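Local coordinates for protein beta-glucoside phosphorylase BglX (Unidentified, PDB 5VQE) that probably cleaves beta-glucosides by phosphorolysis, passing the glucosyl unit to phosphate, as a phosphorylase of glycoside hydrolase family 3, at residues A[141-146]-A[284-289]; A[181-184]-A[189-192]; A[35-40]-A[344-349]; A[306-309]-A[315-318]; A[240-245]-A[290-295]. All blocks are in the same frame, centred on the assembly; numbering follows the deposited sequence.

Interaction 1: A[141-146]-A[284-289]; sequences VNWTYE and LICTDA. With G2F (2-deoxy-2-fluoro-alpha-D-glucopyranose), chain B.
The sulfur of C286 meets two aromatic side chains at once, its SG lying 4.0 Å from CZ2 of W143 and 4.4 Å from CE1 of Y145. Both are sulfur-aromatic contacts made obliquely. The C286 torsion (chi1 65°) sets SG between its own backbone N and carbonyl carbon, which is where the two rings can be reached. L284, two residues earlier on the same side of the strand, brings its CD2 methyl 4.4 Å from CH2 of W143, and the six-membered half of the indole is therefore met by both residues in succession. On the pyrrole side, W143 NE1 is tied by a hydrogen bond to T237. No hydrogen bond joins the two segments: strands 143-144 and 284-287 are not neighbours but look at each other across the inside of the TIM barrel of the family 3 N-terminal domain, and these side chains form part of its core beside the sugar site. Y145 comes edge first to W143, with CE1 3.7 Å above the indole plane and over its centre. On its other side, Y145 CD2 is 3.7 Å from O4 of the bound sugar. Replacing Y145 by an alanine takes the ring away, which would probably open a gap between W143 and the sugar and leave SG of C286 with one aromatic partner instead of two. Two residues beyond C286, D288 OD1 is joined covalently to C1 of the 2-fluoro sugar (1.4 Å), consistent with a trapped glycosyl-enzyme and with D288 as nucleophile. A289 N makes a weak hydrogen bond to the same OD1, 2.9 Å long.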
# COMPACT_ATOMS: atom_id res chain seq x y z
N VAL A 141 -1.43 -8.46 14.93
CA VAL A 141 -0.88 -8.57 13.59
C VAL A 141 0.58 -8.97 13.67
O VAL A 141 1.36 -8.37 14.44
CB VAL A 141 -1.07 -7.25 12.83
CG1 VAL A 141 -0.34 -7.29 11.49
CG2 VAL A 141 -2.53 -6.97 12.61
N ASN A 142 0.98 -9.97 12.88
CA ASN A 142 2.37 -10.39 12.83
C ASN A 142 2.94 -10.37 11.41
O ASN A 142 4.06 -10.87 11.21
CB ASN A 142 2.53 -11.79 13.45
CG ASN A 142 1.61 -12.83 12.85
OD1 ASN A 142 1.37 -12.87 11.63
ND2 ASN A 142 1.08 -13.71 13.70
N TRP A 143 2.23 -9.78 10.45
CA TRP A 143 2.64 -9.80 9.05
C TRP A 143 2.07 -8.55 8.39
O TRP A 143 0.85 -8.41 8.29
CB TRP A 143 2.11 -11.06 8.37
CG TRP A 143 2.63 -11.37 7.00
CD1 TRP A 143 3.66 -10.75 6.34
CD2 TRP A 143 2.15 -12.39 6.13
NE1 TRP A 143 3.84 -11.33 5.11
CE2 TRP A 143 2.93 -12.35 4.96
CE3 TRP A 143 1.14 -13.35 6.24
CZ2 TRP A 143 2.71 -13.22 3.89
CZ3 TRP A 143 0.93 -14.21 5.17
CH2 TRP A 143 1.72 -14.15 4.03
N THR A 144 2.93 -7.63 7.96
CA THR A 144 2.47 -6.48 7.19
C THR A 144 2.79 -6.72 5.73
O THR A 144 3.90 -7.14 5.38
CB THR A 144 3.10 -5.17 7.67
OG1 THR A 144 2.51 -4.09 6.95
CG2 THR A 144 4.60 -5.13 7.46
N TYR A 145 1.78 -6.51 4.88
CA TYR A 145 1.94 -6.68 3.44
C TYR A 145 2.62 -5.45 2.85
O TYR A 145 2.08 -4.79 1.95
CB TYR A 145 0.57 -6.89 2.78
CG TYR A 145 -0.08 -8.24 2.96
CD1 TYR A 145 0.68 -9.40 3.11
CD2 TYR A 145 -1.46 -8.37 2.92
CE1 TYR A 145 0.07 -10.64 3.23
CE2 TYR A 145 -2.07 -9.60 3.03
CZ TYR A 145 -1.31 -10.73 3.19
OH TYR A 145 -1.95 -11.95 3.31
N GLU A 146 3.79 -5.10 3.38
CA GLU A 146 4.54 -3.92 2.99
C GLU A 146 6.01 -4.20 3.27
O GLU A 146 6.33 -5.04 4.11
CB GLU A 146 4.08 -2.68 3.76
CG GLU A 146 2.58 -2.55 4.02
CD GLU A 146 1.78 -2.09 2.82
OE1 GLU A 146 2.35 -1.50 1.87
OE2 GLU A 146 0.54 -2.31 2.83
N LEU A 284 9.11 -16.54 2.00
CA LEU A 284 7.76 -16.96 1.64
C LEU A 284 7.23 -16.13 0.48
O LEU A 284 7.30 -14.90 0.50
CB LEU A 284 6.84 -16.81 2.86
CG LEU A 284 5.46 -17.49 2.88
CD1 LEU A 284 4.84 -17.34 4.24
CD2 LEU A 284 4.49 -16.88 1.88
N ILE A 285 6.66 -16.80 -0.52
CA ILE A 285 6.01 -16.14 -1.65
C ILE A 285 4.50 -16.30 -1.49
O ILE A 285 4.00 -17.43 -1.38
CB ILE A 285 6.47 -16.72 -2.99
CG1 ILE A 285 7.96 -16.49 -3.21
CG2 ILE A 285 5.68 -16.08 -4.14
CD1 ILE A 285 8.52 -17.21 -4.42
N CYS A 286 3.78 -15.19 -1.48
CA CYS A 286 2.32 -15.24 -1.49
C CYS A 286 1.82 -14.50 -2.73
O CYS A 286 2.50 -13.64 -3.28
CB CYS A 286 1.71 -14.63 -0.22
SG CYS A 286 1.99 -12.86 0.00
N THR A 287 0.62 -14.88 -3.18
CA THR A 287 0.02 -14.17 -4.29
C THR A 287 -0.64 -12.89 -3.80
O THR A 287 -0.93 -12.72 -2.61
CB THR A 287 -1.01 -15.03 -5.03
OG1 THR A 287 -2.18 -15.20 -4.23
CG2 THR A 287 -0.45 -16.41 -5.36
N ASP A 288 -0.82 -11.96 -4.72
CA ASP A 288 -1.78 -10.90 -4.49
C ASP A 288 -3.18 -11.50 -4.52
O ASP A 288 -3.38 -12.62 -4.99
CB ASP A 288 -1.62 -9.80 -5.53
CG ASP A 288 -2.38 -8.54 -5.18
OD1 ASP A 288 -2.59 -8.27 -3.96
OD2 ASP A 288 -2.75 -7.84 -6.14
N ALA A 289 -4.15 -10.74 -4.01
CA ALA A 289 -5.52 -11.23 -3.84
C ALA A 289 -6.04 -11.89 -5.11
O ALA A 289 -6.03 -11.29 -6.19
CB ALA A 289 -6.43 -10.06 -3.44
C1 G2F B . -3.52 -7.27 -3.66
C2 G2F B . -2.85 -5.86 -3.65
C3 G2F B . -1.80 -5.83 -2.50
C4 G2F B . -2.52 -6.21 -1.17
C5 G2F B . -3.17 -7.62 -1.35
C6 G2F B . -3.98 -8.04 -0.06
O3 G2F B . -1.38 -4.50 -2.34
O4 G2F B . -1.54 -6.34 -0.18
O5 G2F B . -4.10 -7.55 -2.41
O6 G2F B . -4.87 -7.01 0.26
F2 G2F B . -2.21 -5.64 -4.82

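Interaction 2: A[181-184]-A[189-192]; sequences RGCR and LTTI
The guanidinium of R184 approaches T190 obliquely, so that OG1 of T190 sits neither squarely over a face nor in line with an edge, 4.1 Å from NH2 of R184. At that distance the pair is in contact without a hydrogen bond. The segments belong to a beta-alpha-beta unit of the TIM barrel: strand 143-144 leads into helix 169-184, whose last turn lies here against the chain just entering strand 191-195. The turn between them is short, and it brings the CA atoms of R184 and L189 to within 6.9 Å of each other. R184 runs out straight, its chain extended from CG to NE (chi2 -174°), and meets the threonine side chain at about a right angle. E236 is bound by both polar ends, its carboxylate taking a salt bridge from R184 NE and a hydrogen bond with T190 OG1. This shared partner probably helps hold the guanidinium beside the hydroxyl and gives the buried OG1 a mate, while D233 adds a long, weak ion pair to NH1 of the arginine. The torsion of T190 (chi1 69°) divides its two branches: OG1 goes to the charged group, and CG2 turns to the helix. There C183, pointing toward the strand, supplies the apolar half of the contact and also packs on T144 of the preceding strand. The side chain of T190 is about 12 Å from the bound sugar. CG2 of T190 rests 3.6 Å from CB of C183 and 3.9 Å from SG of the same cysteine.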
# COMPACT_ATOMS: atom_id res chain seq x y z
N ARG A 181 13.37 -2.15 8.74
CA ARG A 181 14.04 -2.07 10.03
C ARG A 181 13.05 -1.75 11.13
O ARG A 181 13.09 -2.35 12.21
CB ARG A 181 15.16 -1.03 10.00
CG ARG A 181 16.45 -1.51 9.37
CD ARG A 181 17.64 -0.63 9.81
NE ARG A 181 17.47 0.78 9.47
CZ ARG A 181 17.68 1.30 8.26
NH1 ARG A 181 18.06 0.53 7.26
NH2 ARG A 181 17.50 2.60 8.06
N GLY A 182 12.16 -0.79 10.88
CA GLY A 182 11.17 -0.42 11.88
C GLY A 182 10.23 -1.55 12.22
O GLY A 182 9.82 -1.70 13.38
N CYS A 183 9.87 -2.37 11.23
CA CYS A 183 8.94 -3.47 11.49
C CYS A 183 9.61 -4.57 12.30
O CYS A 183 8.99 -5.14 13.20
CB CYS A 183 8.39 -4.04 10.18
SG CYS A 183 7.33 -2.93 9.26
N ARG A 184 10.86 -4.91 11.97
CA ARG A 184 11.54 -6.01 12.65
C ARG A 184 11.75 -5.71 14.12
O ARG A 184 11.87 -6.64 14.94
CB ARG A 184 12.88 -6.30 11.97
CG ARG A 184 12.69 -6.80 10.56
CD ARG A 184 13.97 -7.24 9.91
NE ARG A 184 13.64 -7.68 8.56
CZ ARG A 184 14.09 -7.14 7.44
NH1 ARG A 184 14.95 -6.13 7.45
NH2 ARG A 184 13.68 -7.64 6.28
N LEU A 189 6.60 -9.55 10.39
CA LEU A 189 7.14 -9.91 9.09
C LEU A 189 6.77 -8.85 8.05
O LEU A 189 5.69 -8.26 8.10
CB LEU A 189 6.60 -11.27 8.66
CG LEU A 189 6.82 -12.46 9.59
CD1 LEU A 189 6.05 -13.69 9.09
CD2 LEU A 189 8.29 -12.78 9.73
N THR A 190 7.67 -8.63 7.10
CA THR A 190 7.42 -7.70 6.00
C THR A 190 7.26 -8.44 4.68
O THR A 190 7.63 -9.61 4.54
CB THR A 190 8.54 -6.66 5.87
OG1 THR A 190 9.73 -7.30 5.41
CG2 THR A 190 8.79 -5.95 7.19
N THR A 191 6.71 -7.72 3.70
CA THR A 191 6.34 -8.26 2.39
C THR A 191 6.74 -7.25 1.34
O THR A 191 6.14 -6.17 1.26
CB THR A 191 4.83 -8.50 2.30
OG1 THR A 191 4.38 -9.19 3.47
CG2 THR A 191 4.47 -9.31 1.04
N ILE A 192 7.72 -7.57 0.51
CA ILE A 192 8.01 -6.70 -0.63
C ILE A 192 7.05 -7.02 -1.77
O ILE A 192 6.82 -8.19 -2.10
CB ILE A 192 9.48 -6.84 -1.07
CG1 ILE A 192 9.89 -8.30 -1.30
CG2 ILE A 192 10.39 -6.14 -0.05
CD1 ILE A 192 11.34 -8.46 -1.80

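Interaction 3: A[35-40]-A[344-349]; sequences GQLICE and DEAVAR
Purely apolar packing joins the turn leading from helix 30-36 into the first strand of the TIM barrel, 38-42, to helix 340-356 late in the same domain, and so brings the beginning and end of the barrel fold together. L37 and V347 bury the most surface here. The CD2 methyl of L37 comes 3.8 Å from CB of A346 and 4.1 Å from CG2 of V347, and thus sits against two successive residues of the helix. The L37 and V347 side chains meet at about a right angle. The same leucine also touches L343 and I350, one turn to each side along that helix. Q36 contributes its aliphatic root, while the chain bends at chi2 (-62°) and delivers OE1 to a hydrogen bond with K354. The turn itself is held by a backbone bond from I38 N to G35 O, 3.0 Å long, immediately before the strand begins. V347 also packs on L25 of helix 15-27. D344 adds a salt bridge to K33. The V347 torsion (chi1 172°) leaves CG2 as the branch facing Q36, whose CB lies 4.2 Å away.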
# COMPACT_ATOMS: atom_id res chain seq x y z
N GLY A 35 -5.14 -26.42 3.32
CA GLY A 35 -5.70 -25.26 4.00
C GLY A 35 -4.62 -24.28 4.45
O GLY A 35 -4.83 -23.07 4.44
N GLN A 36 -3.45 -24.80 4.84
CA GLN A 36 -2.34 -23.92 5.22
C GLN A 36 -1.96 -22.97 4.09
O GLN A 36 -1.43 -21.89 4.35
CB GLN A 36 -1.12 -24.76 5.61
CG GLN A 36 -1.19 -25.38 7.00
CD GLN A 36 -1.28 -24.34 8.10
OE1 GLN A 36 -0.35 -23.57 8.31
NE2 GLN A 36 -2.41 -24.31 8.79
N LEU A 37 -2.21 -23.36 2.84
CA LEU A 37 -1.86 -22.53 1.70
C LEU A 37 -2.70 -21.27 1.60
O LEU A 37 -2.34 -20.37 0.84
CB LEU A 37 -2.02 -23.31 0.40
CG LEU A 37 -1.29 -24.65 0.26
CD1 LEU A 37 -1.70 -25.29 -1.04
CD2 LEU A 37 0.21 -24.47 0.30
N ILE A 38 -3.83 -21.19 2.31
CA ILE A 38 -4.85 -20.18 2.06
C ILE A 38 -4.81 -19.12 3.15
O ILE A 38 -4.83 -19.44 4.34
CB ILE A 38 -6.25 -20.80 1.97
CG1 ILE A 38 -6.34 -21.75 0.77
CG2 ILE A 38 -7.32 -19.71 1.84
CD1 ILE A 38 -7.58 -22.64 0.77
N CYS A 39 -4.77 -17.86 2.74
CA CYS A 39 -5.07 -16.73 3.61
C CYS A 39 -6.49 -16.26 3.34
O CYS A 39 -6.85 -15.99 2.19
CB CYS A 39 -4.10 -15.58 3.39
SG CYS A 39 -4.52 -14.16 4.38
N GLU A 40 -7.29 -16.15 4.40
CA GLU A 40 -8.68 -15.70 4.29
C GLU A 40 -8.82 -14.27 4.79
O GLU A 40 -8.25 -13.89 5.82
CB GLU A 40 -9.60 -16.61 5.09
CG GLU A 40 -9.97 -17.90 4.39
CD GLU A 40 -10.83 -17.66 3.15
OE1 GLU A 40 -11.79 -16.86 3.22
OE2 GLU A 40 -10.52 -18.25 2.09
N ASP A 344 4.29 -30.09 0.14
CA ASP A 344 5.04 -30.17 1.38
C ASP A 344 6.06 -29.04 1.50
O ASP A 344 6.33 -28.56 2.60
CB ASP A 344 5.75 -31.52 1.50
CG ASP A 344 4.80 -32.64 1.89
OD1 ASP A 344 3.65 -32.35 2.25
OD2 ASP A 344 5.21 -33.82 1.83
N GLU A 345 6.63 -28.62 0.37
CA GLU A 345 7.64 -27.57 0.40
C GLU A 345 7.01 -26.21 0.67
O GLU A 345 7.57 -25.39 1.41
CB GLU A 345 8.40 -27.57 -0.92
CG GLU A 345 9.61 -26.67 -0.96
CD GLU A 345 10.27 -26.68 -2.32
OE1 GLU A 345 9.55 -26.61 -3.34
OE2 GLU A 345 11.52 -26.76 -2.37
N ALA A 346 5.83 -25.96 0.11
CA ALA A 346 5.12 -24.73 0.41
C ALA A 346 4.74 -24.66 1.88
O ALA A 346 4.97 -23.65 2.55
CB ALA A 346 3.88 -24.62 -0.48
N VAL A 347 4.15 -25.74 2.40
CA VAL A 347 3.73 -25.75 3.80
C VAL A 347 4.92 -25.64 4.73
O VAL A 347 4.83 -25.02 5.80
CB VAL A 347 2.89 -27.01 4.08
CG1 VAL A 347 2.60 -27.14 5.57
CG2 VAL A 347 1.60 -26.94 3.31
N ALA A 348 6.06 -26.23 4.35
CA ALA A 348 7.25 -26.10 5.18
C ALA A 348 7.66 -24.64 5.33
O ALA A 348 8.06 -24.20 6.41
CB ALA A 348 8.40 -26.91 4.60
N ARG A 349 7.56 -23.86 4.25
CA ARG A 349 7.94 -22.46 4.33
C ARG A 349 6.91 -21.65 5.11
O ARG A 349 7.26 -20.65 5.74
CB ARG A 349 8.14 -21.87 2.93
CG ARG A 349 9.54 -22.05 2.39
CD ARG A 349 9.82 -21.12 1.23
NE ARG A 349 11.23 -21.10 0.85
CZ ARG A 349 11.77 -21.83 -0.13
NH1 ARG A 349 11.03 -22.66 -0.84
NH2 ARG A 349 13.06 -21.72 -0.39

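Interaction 4: A[306-309]-A[315-318]; sequences PTSI and MLTF. With G2F (2-deoxy-2-fluoro-alpha-D-glucopyranose), chain B.
Where helix 301-310 turns back into strand 316-317, the backbones come closest at I309 and M315, whose CA atoms are 7.0 Å apart. The helix presents two neighbouring side chains to the strand. I309 sends its terminal CD1 to 3.9 Å from CG of L316, and the same methyl lies 4.0 Å from the backbone N of M315. Both of its side-chain torsions fold the same way (chi1 -56°, chi2 -57°), which bends CD1 round to the strand. S308 meets a terminal methyl of L316, with CB 3.9 Å from CD2 of that leucine. Its hydroxyl has polar company of its own, hydrogen-bonding with S265 O, and within this contact the leucine meets S308 through CB and not through the hydroxyl. M315 points the opposite way, into the barrel core, where it packs on C39, L284 and C286. Beyond the strand, F318 reaches the sugar pocket and brings CE2 3.8 Å from C6 of the bound 2-fluoroglucose. One face of its ring is covered by CG2 of T317, 3.5 Å above the plane and over its centre. A serine in place of F318 would probably leave C6 of the sugar without this aromatic neighbour and CG2 of T317 without the ring it lies on. In the TIM barrel, strand 316-317 is the last of the series: L316 and F318 bond through the backbone to L37 and C39 of the first strand, M315 bonds to T287 of the strand on the other side, and helix 301-310 packs outside, its I309 O accepting a hydrogen bond from R342 of helix 340-356.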
# COMPACT_ATOMS: atom_id res chain seq x y z
N PRO A 306 -4.18 -24.37 -8.03
CA PRO A 306 -3.04 -25.27 -7.80
C PRO A 306 -1.83 -24.90 -8.63
O PRO A 306 -0.70 -25.14 -8.20
CB PRO A 306 -3.59 -26.65 -8.19
CG PRO A 306 -4.72 -26.36 -9.13
CD PRO A 306 -5.31 -25.07 -8.67
N THR A 307 -2.03 -24.30 -9.81
CA THR A 307 -0.90 -23.96 -10.66
C THR A 307 -0.06 -22.85 -10.03
O THR A 307 1.18 -22.87 -10.14
CB THR A 307 -1.39 -23.54 -12.05
OG1 THR A 307 -1.97 -24.67 -12.72
CG2 THR A 307 -0.25 -22.98 -12.90
N SER A 308 -0.69 -21.88 -9.36
CA SER A 308 0.10 -20.87 -8.67
C SER A 308 1.07 -21.52 -7.69
O SER A 308 2.26 -21.19 -7.65
CB SER A 308 -0.80 -19.87 -7.93
OG SER A 308 -1.52 -19.06 -8.82
N ILE A 309 0.57 -22.48 -6.91
CA ILE A 309 1.42 -23.15 -5.93
C ILE A 309 2.49 -23.97 -6.62
O ILE A 309 3.68 -23.91 -6.26
CB ILE A 309 0.57 -24.02 -4.98
CG1 ILE A 309 -0.53 -23.20 -4.30
CG2 ILE A 309 1.46 -24.67 -3.94
CD1 ILE A 309 -0.02 -22.00 -3.51
N MET A 315 1.60 -19.43 -0.88
CA MET A 315 0.31 -19.12 -0.29
C MET A 315 -0.57 -18.36 -1.27
O MET A 315 -0.11 -17.46 -1.99
CB MET A 315 0.52 -18.31 0.99
CG MET A 315 -0.72 -17.77 1.64
SD MET A 315 -0.44 -17.19 3.33
CE MET A 315 0.85 -18.23 3.92
N LEU A 316 -1.85 -18.75 -1.29
CA LEU A 316 -2.88 -18.06 -2.06
C LEU A 316 -3.57 -17.06 -1.15
O LEU A 316 -4.05 -17.43 -0.07
CB LEU A 316 -3.91 -19.05 -2.61
CG LEU A 316 -3.40 -20.05 -3.65
CD1 LEU A 316 -4.28 -21.29 -3.68
CD2 LEU A 316 -3.35 -19.42 -5.01
N THR A 317 -3.64 -15.81 -1.59
CA THR A 317 -4.21 -14.74 -0.78
C THR A 317 -5.68 -14.56 -1.18
O THR A 317 -5.99 -13.98 -2.22
CB THR A 317 -3.40 -13.46 -0.94
OG1 THR A 317 -2.05 -13.74 -0.57
CG2 THR A 317 -3.94 -12.34 -0.06
N PHE A 318 -6.56 -15.09 -0.34
CA PHE A 318 -8.01 -14.90 -0.42
C PHE A 318 -8.65 -15.88 -1.38
O PHE A 318 -8.01 -16.35 -2.33
CB PHE A 318 -8.39 -13.47 -0.84
CG PHE A 318 -7.79 -12.40 0.01
CD1 PHE A 318 -7.27 -12.69 1.26
CD2 PHE A 318 -7.76 -11.09 -0.44
CE1 PHE A 318 -6.71 -11.69 2.05
CE2 PHE A 318 -7.21 -10.08 0.34
CZ PHE A 318 -6.69 -10.38 1.59
C1 G2F B . -3.52 -7.27 -3.66
C2 G2F B . -2.85 -5.86 -3.65
C3 G2F B . -1.80 -5.83 -2.50
C4 G2F B . -2.52 -6.21 -1.17
C5 G2F B . -3.17 -7.62 -1.35
C6 G2F B . -3.98 -8.04 -0.06
O3 G2F B . -1.38 -4.50 -2.34
O4 G2F B . -1.54 -6.34 -0.18
O5 G2F B . -4.10 -7.55 -2.41
O6 G2F B . -4.87 -7.01 0.26
F2 G2F B . -2.21 -5.64 -4.82

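Interaction 5: A[240-245]-A[290-295]; sequences SAHIRQ and TQMVGY
H242, with CG anti to its carbonyl carbon (chi1 -43°), swings its imidazole under Y295, whose CB lies over that ring while a chi1 of -169° carries the phenol past it. H242 sits at the break in strand 237-244 and Y295 in the short helix 293-296 that follows strand 284-287, both at the C-terminal side of these TIM-barrel strands. The result is a CH-pi contact: Y295 CB lies 3.6 Å from the centroid of the H242 ring, above one face and displaced toward the rim. The two rings themselves meet obliquely, planes at 56°. M292 comes to the same imidazole from another direction, its CE at the ring edge and close to the plane, 3.6 Å from CD2 of H242. This methionine also touches the bound sugar, which makes the histidine part of the second shell behind the pocket. Hydrogen bonds of ND1 with S265 OG and of NE2 with A289 O probably fix the ring's rotation. H242 is also the centre of an inverse gamma turn, closed by a weak bond from I243 N to A241 O. G294 has its CA 5.0 Å from that of H242, a spacing that would probably not admit a CB. M292 stands at the N-cap of helix 293-296, and its O accepts a bond from Y295 N, 2.9 Å long. The tyrosine OH is hydrogen-bonded with S308 OG of helix 301-310. On the H242 side, CB packs 3.6 Å from the carbonyl carbon C of G294.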
# COMPACT_ATOMS: atom_id res chain seq x y z
N SER A 240 3.71 -11.95 -5.03
CA SER A 240 3.71 -12.08 -6.48
C SER A 240 2.35 -11.67 -7.03
O SER A 240 1.33 -12.29 -6.71
CB SER A 240 4.05 -13.52 -6.88
OG SER A 240 4.21 -13.64 -8.29
N ALA A 241 2.33 -10.62 -7.84
CA ALA A 241 1.10 -9.96 -8.22
C ALA A 241 0.72 -10.33 -9.65
O ALA A 241 1.39 -11.11 -10.32
CB ALA A 241 1.23 -8.45 -8.04
N HIS A 242 -0.38 -9.74 -10.11
CA HIS A 242 -1.00 -10.15 -11.36
C HIS A 242 -0.50 -9.30 -12.52
O HIS A 242 -1.26 -8.75 -13.31
CB HIS A 242 -2.51 -10.10 -11.22
CG HIS A 242 -2.99 -10.65 -9.91
ND1 HIS A 242 -2.58 -11.88 -9.43
CD2 HIS A 242 -3.82 -10.13 -8.98
CE1 HIS A 242 -3.15 -12.09 -8.26
NE2 HIS A 242 -3.90 -11.05 -7.96
N ILE A 243 0.82 -9.19 -12.58
CA ILE A 243 1.54 -8.34 -13.52
C ILE A 243 2.44 -9.24 -14.35
O ILE A 243 3.15 -10.09 -13.81
CB ILE A 243 2.37 -7.27 -12.79
CG1 ILE A 243 1.48 -6.38 -11.91
CG2 ILE A 243 3.15 -6.44 -13.78
CD1 ILE A 243 2.25 -5.52 -10.92
N ARG A 244 2.42 -9.05 -15.67
CA ARG A 244 3.30 -9.79 -16.56
C ARG A 244 4.59 -9.02 -16.80
O ARG A 244 4.62 -7.79 -16.75
CB ARG A 244 2.61 -10.07 -17.90
CG ARG A 244 1.60 -11.19 -17.83
CD ARG A 244 0.75 -11.26 -19.08
NE ARG A 244 -0.27 -10.22 -19.09
CZ ARG A 244 -1.10 -10.01 -20.11
NH1 ARG A 244 -1.04 -10.77 -21.20
NH2 ARG A 244 -2.00 -9.04 -20.04
N GLN A 245 5.67 -9.77 -17.07
CA GLN A 245 6.93 -9.21 -17.57
C GLN A 245 7.33 -10.10 -18.74
O GLN A 245 8.14 -11.03 -18.59
CB GLN A 245 8.02 -9.16 -16.49
CG GLN A 245 8.88 -7.91 -16.53
CD GLN A 245 9.46 -7.60 -17.91
OE1 GLN A 245 9.56 -8.49 -18.76
NE2 GLN A 245 9.86 -6.34 -18.12
N THR A 290 -6.53 -13.13 -4.97
CA THR A 290 -6.85 -13.96 -6.13
C THR A 290 -8.21 -13.68 -6.74
O THR A 290 -8.53 -14.27 -7.78
CB THR A 290 -6.80 -15.45 -5.77
OG1 THR A 290 -7.93 -15.79 -4.96
CG2 THR A 290 -5.50 -15.81 -5.03
N GLN A 291 -9.03 -12.80 -6.16
CA GLN A 291 -10.30 -12.48 -6.78
C GLN A 291 -10.19 -11.32 -7.75
O GLN A 291 -11.18 -10.94 -8.37
CB GLN A 291 -11.37 -12.19 -5.71
CG GLN A 291 -11.43 -10.76 -5.20
CD GLN A 291 -10.25 -10.38 -4.35
OE1 GLN A 291 -9.57 -11.24 -3.78
NE2 GLN A 291 -9.99 -9.07 -4.24
N MET A 292 -9.00 -10.78 -7.91
CA MET A 292 -8.85 -9.63 -8.78
C MET A 292 -8.76 -10.06 -10.24
O MET A 292 -8.33 -11.17 -10.56
CB MET A 292 -7.62 -8.85 -8.36
CG MET A 292 -7.91 -8.22 -7.04
SD MET A 292 -6.75 -6.97 -6.66
CE MET A 292 -5.35 -7.99 -6.50
N VAL A 293 -9.20 -9.16 -11.11
CA VAL A 293 -9.37 -9.48 -12.52
C VAL A 293 -8.06 -9.96 -13.12
O VAL A 293 -8.04 -10.90 -13.93
CB VAL A 293 -9.93 -8.26 -13.27
CG1 VAL A 293 -10.11 -8.58 -14.74
CG2 VAL A 293 -11.25 -7.80 -12.64
N GLY A 294 -6.94 -9.33 -12.75
CA GLY A 294 -5.65 -9.73 -13.28
C GLY A 294 -5.36 -11.20 -13.06
O GLY A 294 -4.71 -11.84 -13.90
N TYR A 295 -5.83 -11.77 -11.95
CA TYR A 295 -5.70 -13.20 -11.72
C TYR A 295 -6.78 -13.98 -12.46
O TYR A 295 -6.47 -14.89 -13.23
CB TYR A 295 -5.76 -13.50 -10.22
CG TYR A 295 -5.37 -14.91 -9.86
CD1 TYR A 295 -6.34 -15.88 -9.61
CD2 TYR A 295 -4.03 -15.28 -9.78
CE1 TYR A 295 -5.99 -17.18 -9.28
CE2 TYR A 295 -3.67 -16.58 -9.45
CZ TYR A 295 -4.65 -17.52 -9.19
OH TYR A 295 -4.28 -18.81 -8.86

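In the fold
From the N terminus, the chain opens interaction 3 at 35-40 and returns to it only at 344-349, so that this longest loop embraces the other four contacts and brings the first barrel strand to helix 340-356. Interaction 1 opens next at 141-146; within its span, interaction 2 closes a short turn from helix 169-184 to strand 191-195. Interaction 5 opens at 240-245, before interaction 1 closes at 284-289, and closes immediately afterwards at 290-295, so these two cross. Interaction 4 follows in series at 306-318. Interactions 1 and 4 both reach the sugar, interaction 5 adds M292, and hydrogen bonds join interactions 1, 4 and 5 around the pocket.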